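Local atomic coordinates of uncharacterized protein Atu1735 (Agrobacterium tumefaciens, PDB entry 2PPX), a protein that is of unknown function but probably binds DNA as a transcriptional regulator, being a helix-turn-helix protein resembling the XRE family. Residues 36-41 and 80-85; 47-52 and 58-63; 75-80 and 86-91. All coordinates share one frame; numbering follows the deposited sequence.

Contact 1 (36-41 and 80-85); sequences KIIRRA and IIAVDP. With SO4 (sulfate ion), chain B; SO4 (sulfate ion), chain F.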
loop_
_atom_site.group_PDB
_atom_site.type_symbol
_atom_site.label_atom_id
_atom_site.label_comp_id
_atom_site.label_asym_id
_atom_site.label_seq_id
_atom_site.Cartn_x
_atom_site.Cartn_y
_atom_site.Cartn_z
ATOM N N LYS A 36 4.586 11.770 13.102
ATOM C CA LYS A 36 4.449 13.183 13.467
ATOM C C LYS A 36 5.400 13.547 14.608
ATOM O O LYS A 36 6.026 14.609 14.575
ATOM C CB LYS A 36 3.007 13.509 13.882
ATOM C CG LYS A 36 2.750 14.976 14.086
ATOM C CD LYS A 36 1.253 15.195 14.283
ATOM C CE LYS A 36 0.968 16.614 14.636
ATOM N NZ LYS A 36 -0.520 16.820 14.782
ATOM N N ILE A 37 5.505 12.660 15.602
ATOM C CA ILE A 37 6.545 12.748 16.650
ATOM C C ILE A 37 7.964 12.842 16.096
ATOM O O ILE A 37 8.746 13.734 16.459
ATOM C CB ILE A 37 6.461 11.580 17.668
ATOM C CG1 ILE A 37 5.056 11.573 18.308
ATOM C CG2 ILE A 37 7.566 11.735 18.801
ATOM C CD1 ILE A 37 4.810 10.432 19.295
ATOM N N ILE A 38 8.288 11.906 15.214
ATOM C CA ILE A 38 9.615 11.829 14.640
ATOM C C ILE A 38 9.889 13.104 13.830
ATOM O O ILE A 38 10.918 13.718 14.004
ATOM C CB ILE A 38 9.733 10.569 13.702
ATOM C CG1 ILE A 38 9.694 9.268 14.549
ATOM C CG2 ILE A 38 11.036 10.621 12.900
ATOM C CD1 ILE A 38 9.377 8.036 13.659
ATOM N N ARG A 39 8.952 13.485 12.938
ATOM C CA ARG A 39 9.165 14.675 12.104
ATOM C C ARG A 39 9.365 15.951 12.931
ATOM O O ARG A 39 10.275 16.741 12.679
ATOM C CB ARG A 39 7.984 14.867 11.126
ATOM C CG ARG A 39 8.168 16.084 10.217
ATOM C CD ARG A 39 6.973 16.266 9.283
ATOM N NE ARG A 39 5.691 16.456 9.962
ATOM C CZ ARG A 39 5.272 17.595 10.523
ATOM N NH1 ARG A 39 6.057 18.679 10.541
ATOM N NH2 ARG A 39 4.063 17.646 11.087
ATOM N N ARG A 40 8.490 16.175 13.905
ATOM C CA ARG A 40 8.650 17.336 14.784
ATOM C C ARG A 40 9.927 17.273 15.606
ATOM O O ARG A 40 10.565 18.305 15.877
ATOM C CB ARG A 40 7.443 17.495 15.690
ATOM C CG ARG A 40 6.239 17.989 14.922
ATOM C CD ARG A 40 5.108 18.309 15.852
ATOM N NE ARG A 40 4.012 18.925 15.109
ATOM C CZ ARG A 40 2.823 19.227 15.607
ATOM N NH1 ARG A 40 1.906 19.795 14.813
ATOM N NH2 ARG A 40 2.532 18.949 16.875
ATOM N N ALA A 41 10.353 16.076 15.979
ATOM C CA ALA A 41 11.581 15.998 16.772
ATOM C C ALA A 41 12.825 16.327 15.949
ATOM O O ALA A 41 13.845 16.785 16.500
ATOM C CB ALA A 41 11.708 14.659 17.439
ATOM N N ILE A 80 13.720 2.977 11.332
ATOM C CA ILE A 80 15.107 3.217 10.932
ATOM C C ILE A 80 15.399 4.697 10.881
ATOM O O ILE A 80 16.471 5.136 11.314
ATOM C CB ILE A 80 15.464 2.610 9.531
ATOM C CG1 ILE A 80 15.045 1.143 9.457
ATOM C CG2 ILE A 80 16.959 2.793 9.271
ATOM C CD1 ILE A 80 15.619 0.295 10.530
ATOM N N ILE A 81 14.455 5.459 10.341
ATOM C CA ILE A 81 14.581 6.924 10.308
ATOM C C ILE A 81 14.793 7.446 11.739
ATOM O O ILE A 81 15.715 8.218 12.006
ATOM C CB ILE A 81 13.323 7.605 9.678
ATOM C CG1 ILE A 81 13.189 7.240 8.196
ATOM C CG2 ILE A 81 13.368 9.144 9.890
ATOM C CD1 ILE A 81 11.870 7.666 7.577
ATOM N N ALA A 82 13.932 7.013 12.657
ATOM C CA ALA A 82 14.052 7.397 14.072
ATOM C C ALA A 82 15.423 7.064 14.687
ATOM O O ALA A 82 16.015 7.896 15.414
ATOM C CB ALA A 82 12.927 6.764 14.885
ATOM N N VAL A 83 15.938 5.862 14.416
ATOM C CA VAL A 83 17.230 5.435 14.967
ATOM C C VAL A 83 18.391 6.204 14.330
ATOM O O VAL A 83 19.354 6.545 15.013
ATOM C CB VAL A 83 17.445 3.885 14.862
ATOM C CG1 VAL A 83 18.845 3.477 15.303
ATOM C CG2 VAL A 83 16.419 3.158 15.702
ATOM N N ASP A 84 18.300 6.478 13.031
ATOM C CA ASP A 84 19.377 7.154 12.304
ATOM C C ASP A 84 18.875 8.076 11.202
ATOM O O ASP A 84 18.922 7.714 10.015
ATOM C CB ASP A 84 20.358 6.160 11.704
ATOM C CG ASP A 84 21.645 6.841 11.196
ATOM O OD1 ASP A 84 21.888 8.041 11.497
ATOM O OD2 ASP A 84 22.415 6.165 10.492
ATOM N N PRO A 85 18.413 9.277 11.589
ATOM C CA PRO A 85 17.783 10.214 10.657
ATOM C C PRO A 85 18.752 10.722 9.606
ATOM O O PRO A 85 18.396 10.831 8.427
ATOM C CB PRO A 85 17.325 11.368 11.568
ATOM C CG PRO A 85 17.462 10.879 12.949
ATOM C CD PRO A 85 18.440 9.788 12.971
HETATM S S SO4 B . 4.051 21.364 12.054
HETATM O O1 SO4 B . 3.243 22.546 12.283
HETATM O O2 SO4 B . 3.121 20.253 12.112
HETATM O O3 SO4 B . 4.822 21.513 10.830
HETATM O O4 SO4 B . 5.077 21.169 13.077
HETATM S S SO4 F . -1.182 19.570 16.793
HETATM O O1 SO4 F . -1.184 19.601 15.332
HETATM O O2 SO4 F . -2.518 19.923 17.277
HETATM O O3 SO4 F . -0.833 18.223 17.253
HETATM O O4 SO4 F . -0.209 20.539 17.299
#
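I38 carries its whole side of this contact, meeting I81 with one branch and A82 with the other. Its first torsion sets CG2 anti to the backbone N and CG1 anti to the carbonyl carbon (chi1 -69°), which sends CG2 to I81 and the CG1-CD1 branch to A82. CG2 meets CG2 of I81 at 4.1 Å, the two isoleucine side chains crossing at about a right angle, while CD1 lies 4.0 Å from CB of A82. I81 is buried and A82 exposed, so the packing is closed at I81 and opens to solvent at A82, its loose end. No hydrogen bond joins the segments.

The far side of helix 34-41 is polar. R39, bent at chi3 (59°), is buried there: NE forms a salt bridge with OE2 of E64 and NH1 bonds the carbonyl O of L44, while NH1 and NH2 also meet a sulfate, NH2 lying 3.0 Å from its O2. More openly placed, R40 offers its guanidinium edge to that same ion and to a second; its NH1 lies 3.1 Å from O1 of the second, which K36 NZ also grips through O1 and O3. CE of K36 rests over a face of the R40 guanidinium. Both ions probably come from the crystallisation liquor.

Helix 34-41 here meets the C-terminal turn of helix 72-83, with F49 and Y53 of helix 46-53 and T88 of helix 85-92 closing the buried side.

Contact 2 (47-52 and 58-63); sequences EEFSAR and GTLRDW. With SO4 (sulfate ion), chain G; SO4 (sulfate ion), chain C.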
loop_
_atom_site.group_PDB
_atom_site.type_symbol
_atom_site.label_atom_id
_atom_site.label_comp_id
_atom_site.label_asym_id
_atom_site.label_seq_id
_atom_site.Cartn_x
_atom_site.Cartn_y
_atom_site.Cartn_z
ATOM N N GLU A 47 6.658 18.955 4.131
ATOM C CA GLU A 47 7.303 19.023 2.815
ATOM C C GLU A 47 8.736 18.515 2.852
ATOM O O GLU A 47 9.172 17.732 2.013
ATOM C CB GLU A 47 7.320 20.486 2.324
ATOM C CG GLU A 47 5.959 21.040 1.914
ATOM C CD GLU A 47 5.013 21.401 3.077
ATOM O OE1 GLU A 47 3.860 21.744 2.727
ATOM O OE2 GLU A 47 5.383 21.353 4.294
ATOM N N GLU A 48 9.482 19.009 3.835
ATOM C CA GLU A 48 10.878 18.624 4.003
ATOM C C GLU A 48 11.038 17.130 4.314
ATOM O O GLU A 48 11.905 16.454 3.743
ATOM C CB GLU A 48 11.543 19.460 5.101
ATOM C CG GLU A 48 11.687 20.932 4.728
ATOM C CD GLU A 48 12.158 21.806 5.881
ATOM O OE1 GLU A 48 11.853 21.523 7.054
ATOM O OE2 GLU A 48 12.848 22.800 5.604
ATOM N N PHE A 49 10.219 16.636 5.243
ATOM C CA PHE A 49 10.271 15.243 5.661
ATOM C C PHE A 49 9.900 14.349 4.477
ATOM O O PHE A 49 10.594 13.363 4.196
ATOM C CB PHE A 49 9.335 14.997 6.882
ATOM C CG PHE A 49 9.565 13.651 7.575
ATOM C CD1 PHE A 49 8.926 12.503 7.100
ATOM C CD2 PHE A 49 10.432 13.551 8.664
ATOM C CE1 PHE A 49 9.132 11.261 7.706
ATOM C CE2 PHE A 49 10.650 12.336 9.293
ATOM C CZ PHE A 49 9.981 11.175 8.802
ATOM N N SER A 50 8.822 14.712 3.765
ATOM C CA SER A 50 8.401 14.020 2.546
ATOM C C SER A 50 9.523 13.900 1.510
ATOM O O SER A 50 9.798 12.804 1.021
ATOM C CB SER A 50 7.141 14.674 1.938
ATOM O OG SER A 50 6.843 14.142 0.651
ATOM N N ALA A 51 10.220 15.000 1.225
ATOM C CA ALA A 51 11.284 14.982 0.224
ATOM C C ALA A 51 12.536 14.252 0.741
ATOM O O ALA A 51 13.154 13.486 0.005
ATOM C CB ALA A 51 11.658 16.415 -0.231
ATOM N N ARG A 52 12.899 14.473 1.996
ATOM C CA ARG A 52 14.108 13.852 2.544
ATOM C C ARG A 52 13.998 12.315 2.640
ATOM O O ARG A 52 14.969 11.588 2.358
ATOM C CB ARG A 52 14.437 14.450 3.907
ATOM C CG ARG A 52 15.762 14.019 4.468
ATOM C CD ARG A 52 16.110 14.846 5.692
ATOM N NE ARG A 52 16.372 16.236 5.322
ATOM C CZ ARG A 52 16.797 17.176 6.167
ATOM N NH1 ARG A 52 17.023 16.889 7.442
ATOM N NH2 ARG A 52 16.989 18.409 5.732
ATOM N N GLY A 58 0.832 13.402 0.602
ATOM C CA GLY A 58 -0.549 13.116 0.983
ATOM C C GLY A 58 -0.614 11.961 1.959
ATOM O O GLY A 58 -1.288 12.048 2.968
ATOM N N THR A 59 0.109 10.884 1.671
ATOM C CA THR A 59 0.102 9.794 2.618
ATOM C C THR A 59 0.768 10.141 3.983
ATOM O O THR A 59 0.251 9.711 5.019
ATOM C CB THR A 59 0.515 8.446 1.973
ATOM O OG1 THR A 59 -0.023 7.379 2.755
ATOM C CG2 THR A 59 2.032 8.303 1.841
ATOM N N LEU A 60 1.835 10.935 3.996
ATOM C CA LEU A 60 2.409 11.466 5.237
ATOM C C LEU A 60 1.281 12.173 6.011
ATOM O O LEU A 60 1.092 11.923 7.198
ATOM C CB LEU A 60 3.565 12.449 4.937
ATOM C CG LEU A 60 4.318 13.088 6.128
ATOM C CD1 LEU A 60 5.743 13.537 5.694
ATOM C CD2 LEU A 60 3.560 14.307 6.597
ATOM N N ARG A 61 0.539 13.044 5.322
ATOM C CA ARG A 61 -0.537 13.796 5.964
ATOM C C ARG A 61 -1.628 12.836 6.473
ATOM O O ARG A 61 -2.130 13.018 7.583
ATOM C CB ARG A 61 -1.115 14.860 5.007
ATOM C CG ARG A 61 -0.161 16.069 4.880
ATOM C CD ARG A 61 -0.520 16.938 3.689
ATOM N NE ARG A 61 0.316 18.132 3.695
ATOM C CZ ARG A 61 0.474 18.954 2.658
ATOM N NH1 ARG A 61 -0.130 18.703 1.497
ATOM N NH2 ARG A 61 1.254 20.025 2.787
ATOM N N ASP A 62 -1.954 11.805 5.680
ATOM C CA ASP A 62 -2.941 10.825 6.158
ATOM C C ASP A 62 -2.467 10.163 7.453
ATOM O O ASP A 62 -3.262 9.993 8.374
ATOM C CB ASP A 62 -3.227 9.722 5.146
ATOM C CG ASP A 62 -4.110 10.165 4.001
ATOM O OD1 ASP A 62 -4.892 11.156 4.131
ATOM O OD2 ASP A 62 -4.067 9.442 2.958
ATOM N N TRP A 63 -1.205 9.757 7.501
ATOM C CA TRP A 63 -0.678 9.091 8.683
ATOM C C TRP A 63 -0.731 10.038 9.908
ATOM O O TRP A 63 -1.178 9.639 11.003
ATOM C CB TRP A 63 0.740 8.548 8.461
ATOM C CG TRP A 63 0.873 7.494 7.397
ATOM C CD1 TRP A 63 -0.142 6.782 6.781
ATOM C CD2 TRP A 63 2.094 7.058 6.789
ATOM N NE1 TRP A 63 0.397 5.940 5.846
ATOM C CE2 TRP A 63 1.759 6.060 5.851
ATOM C CE3 TRP A 63 3.439 7.387 6.984
ATOM C CZ2 TRP A 63 2.723 5.413 5.064
ATOM C CZ3 TRP A 63 4.401 6.727 6.224
ATOM C CH2 TRP A 63 4.026 5.763 5.259
HETATM S S SO4 G . 18.594 19.982 8.628
HETATM O O1 SO4 G . 17.802 20.978 7.901
HETATM O O2 SO4 G . 17.720 19.042 9.327
HETATM O O3 SO4 G . 19.455 19.257 7.693
HETATM O O4 SO4 G . 19.452 20.643 9.608
HETATM S S SO4 C . 0.615 20.948 -1.294
HETATM O O1 SO4 C . 0.952 21.453 0.041
HETATM O O2 SO4 C . 1.838 20.799 -2.088
HETATM O O3 SO4 C . -0.053 19.653 -1.211
HETATM O O4 SO4 C . -0.305 21.873 -1.945
HETATM O O HOH W 1 2.563 21.103 5.005
#
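Segments 47-52 and 58-63, of helices 46-53 and 57-64, approach to 10.2 Å between their axes at an angle of 120°, and their backbones come nearest at S50 and L60, whose CA atoms are 7.0 Å apart. At this separation the side chains make the contact, L60 foremost. Its CG stands anti to the backbone N (chi1 -179°), carrying CD1 to 3.6 Å from CD1 of F49, which it meets obliquely, and to 3.8 Å from the backbone N of S50. The hydroxyl of S50 is engaged elsewhere, with the carbonyl O of I55 in the intervening turn.

At the exposed margin the chemistry changes. In the conformer described, one of two modelled for E47, OE1 forms a salt bridge with NH2 of R61 at 3.1 Å, the carboxylate and guanidinium planes standing 75° apart, and a water accepts from that NH2 and donates to OE1. R61 is held further by a sulfate, its NH1 lying 2.9 Å from O3, and by Q46 through NE.

Two short helices joined by a tight turn, packed together through L60 of the second, form the helix-turn-helix of this family; in its DNA-binding relatives the second is the recognition helix.

Contact 3 (75-80 and 86-91); sequences RAYLKI and EGTAAA. With SO4 (sulfate ion), chain E; SO4 (sulfate ion), chain D.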
loop_
_atom_site.group_PDB
_atom_site.type_symbol
_atom_site.label_atom_id
_atom_site.label_comp_id
_atom_site.label_asym_id
_atom_site.label_seq_id
_atom_site.Cartn_x
_atom_site.Cartn_y
_atom_site.Cartn_z
ATOM N N ARG A 75 6.289 1.011 8.639
ATOM C CA ARG A 75 6.573 1.136 10.059
ATOM C C ARG A 75 8.017 0.807 10.344
ATOM O O ARG A 75 8.663 1.490 11.167
ATOM C CB ARG A 75 5.678 0.228 10.933
ATOM C CG ARG A 75 4.202 0.622 10.859
ATOM C CD ARG A 75 3.398 -0.055 11.947
ATOM N NE ARG A 75 3.354 -1.532 11.864
ATOM C CZ ARG A 75 2.500 -2.249 11.114
ATOM N NH1 ARG A 75 1.621 -1.670 10.276
ATOM N NH2 ARG A 75 2.529 -3.574 11.197
ATOM N N ALA A 76 8.521 -0.256 9.698
ATOM C CA ALA A 76 9.931 -0.659 9.870
ATOM C C ALA A 76 10.836 0.491 9.406
ATOM O O ALA A 76 11.791 0.868 10.081
ATOM C CB ALA A 76 10.209 -1.924 9.097
ATOM N N TYR A 77 10.490 1.069 8.256
ATOM C CA TYR A 77 11.251 2.198 7.689
ATOM C C TYR A 77 11.287 3.414 8.642
ATOM O O TYR A 77 12.323 4.035 8.826
ATOM C CB TYR A 77 10.641 2.574 6.324
ATOM C CG TYR A 77 11.345 3.732 5.629
ATOM C CD1 TYR A 77 12.738 3.853 5.652
ATOM C CD2 TYR A 77 10.607 4.677 4.923
ATOM C CE1 TYR A 77 13.364 4.908 5.023
ATOM C CE2 TYR A 77 11.220 5.734 4.277
ATOM C CZ TYR A 77 12.588 5.844 4.323
ATOM O OH TYR A 77 13.195 6.906 3.707
ATOM N N LEU A 78 10.138 3.763 9.208
ATOM C CA LEU A 78 10.025 4.846 10.191
ATOM C C LEU A 78 10.857 4.602 11.418
ATOM O O LEU A 78 11.431 5.537 11.978
ATOM C CB LEU A 78 8.553 5.054 10.621
ATOM C CG LEU A 78 7.721 5.683 9.507
ATOM C CD1 LEU A 78 6.234 5.681 9.808
ATOM C CD2 LEU A 78 8.242 7.128 9.167
ATOM N N LYS A 79 10.940 3.350 11.844
ATOM C CA LYS A 79 11.848 3.017 12.936
ATOM C C LYS A 79 13.324 3.268 12.578
ATOM O O LYS A 79 14.105 3.761 13.408
ATOM C CB LYS A 79 11.617 1.586 13.417
ATOM C CG LYS A 79 12.673 1.148 14.447
ATOM C CD LYS A 79 12.019 0.507 15.652
ATOM C CE LYS A 79 13.011 0.373 16.813
ATOM N NZ LYS A 79 12.979 -1.035 17.289
ATOM N N ILE A 80 13.720 2.977 11.332
ATOM C CA ILE A 80 15.107 3.217 10.932
ATOM C C ILE A 80 15.399 4.697 10.881
ATOM O O ILE A 80 16.471 5.136 11.314
ATOM C CB ILE A 80 15.464 2.610 9.531
ATOM C CG1 ILE A 80 15.045 1.143 9.457
ATOM C CG2 ILE A 80 16.959 2.793 9.271
ATOM C CD1 ILE A 80 15.619 0.295 10.530
ATOM N N GLU A 86 19.983 10.992 10.039
ATOM C CA GLU A 86 21.005 11.509 9.148
ATOM C C GLU A 86 21.558 10.432 8.232
ATOM O O GLU A 86 21.692 10.656 7.034
ATOM C CB GLU A 86 22.141 12.171 9.934
ATOM C CG GLU A 86 21.675 13.317 10.826
ATOM C CD GLU A 86 21.257 14.553 10.047
ATOM O OE1 GLU A 86 20.538 15.404 10.623
ATOM O OE2 GLU A 86 21.655 14.679 8.866
ATOM N N GLY A 87 21.881 9.266 8.792
ATOM C CA GLY A 87 22.393 8.155 7.983
ATOM C C GLY A 87 21.363 7.760 6.945
ATOM O O GLY A 87 21.705 7.530 5.782
ATOM N N THR A 88 20.090 7.725 7.359
ATOM C CA THR A 88 19.006 7.360 6.455
ATOM C C THR A 88 18.877 8.382 5.314
ATOM O O THR A 88 18.812 8.005 4.145
ATOM C CB THR A 88 17.655 7.142 7.210
ATOM O OG1 THR A 88 17.841 6.121 8.197
ATOM C CG2 THR A 88 16.557 6.704 6.252
ATOM N N ALA A 89 18.856 9.662 5.670
ATOM C CA ALA A 89 18.733 10.737 4.697
ATOM C C ALA A 89 19.902 10.714 3.706
ATOM O O ALA A 89 19.695 10.866 2.508
ATOM C CB ALA A 89 18.660 12.087 5.409
ATOM N N ALA A 90 21.116 10.498 4.217
ATOM C CA ALA A 90 22.336 10.450 3.389
ATOM C C ALA A 90 22.326 9.270 2.421
ATOM O O ALA A 90 22.702 9.410 1.249
ATOM C CB ALA A 90 23.583 10.421 4.268
ATOM N N ALA A 91 21.864 8.116 2.900
ATOM C CA ALA A 91 21.758 6.912 2.058
ATOM C C ALA A 91 20.825 7.106 0.864
ATOM O O ALA A 91 21.031 6.509 -0.196
ATOM C CB ALA A 91 21.316 5.723 2.891
HETATM S S SO4 E . 5.309 -4.784 13.366
HETATM O O1 SO4 E . 5.550 -3.359 13.100
HETATM O O2 SO4 E . 3.965 -5.145 12.921
HETATM O O3 SO4 E . 6.260 -5.657 12.675
HETATM O O4 SO4 E . 5.449 -4.998 14.802
HETATM S S SO4 D . -0.633 -4.246 8.542
HETATM O O1 SO4 D . 0.494 -4.964 9.151
HETATM O O2 SO4 D . -0.352 -2.817 8.432
HETATM O O3 SO4 D . -0.912 -4.761 7.205
HETATM O O4 SO4 D . -1.748 -4.466 9.467
#
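T88 presents two different groups to segment 75-80 because its first torsion (chi1 -58°) sets CG2 anti to the backbone N and OG1 anti to the carbonyl carbon. Y77, with CG likewise anti to its own N (chi1 -180°), brings its ring within reach of T88, where CE1 lies 3.9 Å from the T88 methyl, CG2, which comes to the ring obliquely. OG1 of T88 meets I80 instead, and lies 3.5 Å from the carbonyl O of I80 and 3.6 Å from its CG2, the two side chains crossing at about a right angle. The hydroxyl's polar partner is the carbonyl O of D84, the N-cap residue just before its helix, and the Y77 hydroxyl bonds to the carbonyl O of Y53.

Helices 72-83 and 85-92 meet at a sharp corner with a single-residue link: D84, the first residue to leave helical geometry after helix 72-83, N-caps helix 85-92, its OD1 taking the N-H of G87. The same surface meets the second subunit, where I80 packs on that chain's T88 and T88 on its I80, while Y77 and A76 pair likewise. R75, near the start of helix 72-83, turns its guanidinium edge to two sulfates, probably from the crystallisation liquor; NH2 reaches O2 of one at 2.7 Å.

The three contacts illustrate how a small all-helical domain shares a few apolar side chains among its helices. Contact 1 is purely aliphatic and runs from buried to exposed; contact 2 is apolar inside, with a salt bridge at its exposed margin; contact 3 is buried throughout, a methyl and hydroxyl packing whose I80 and T88 also pack on the second subunit. Contacts 1 and 3 both use helix 72-83 and share I80, their segments alternating along the chain; contact 2 is nested inside the loop closed by contact 1. F49 of contact 2 touches I38 and I81 of contact 1, and I81 in turn touches T88 of contact 3. Contact 2 lies against the third subunit.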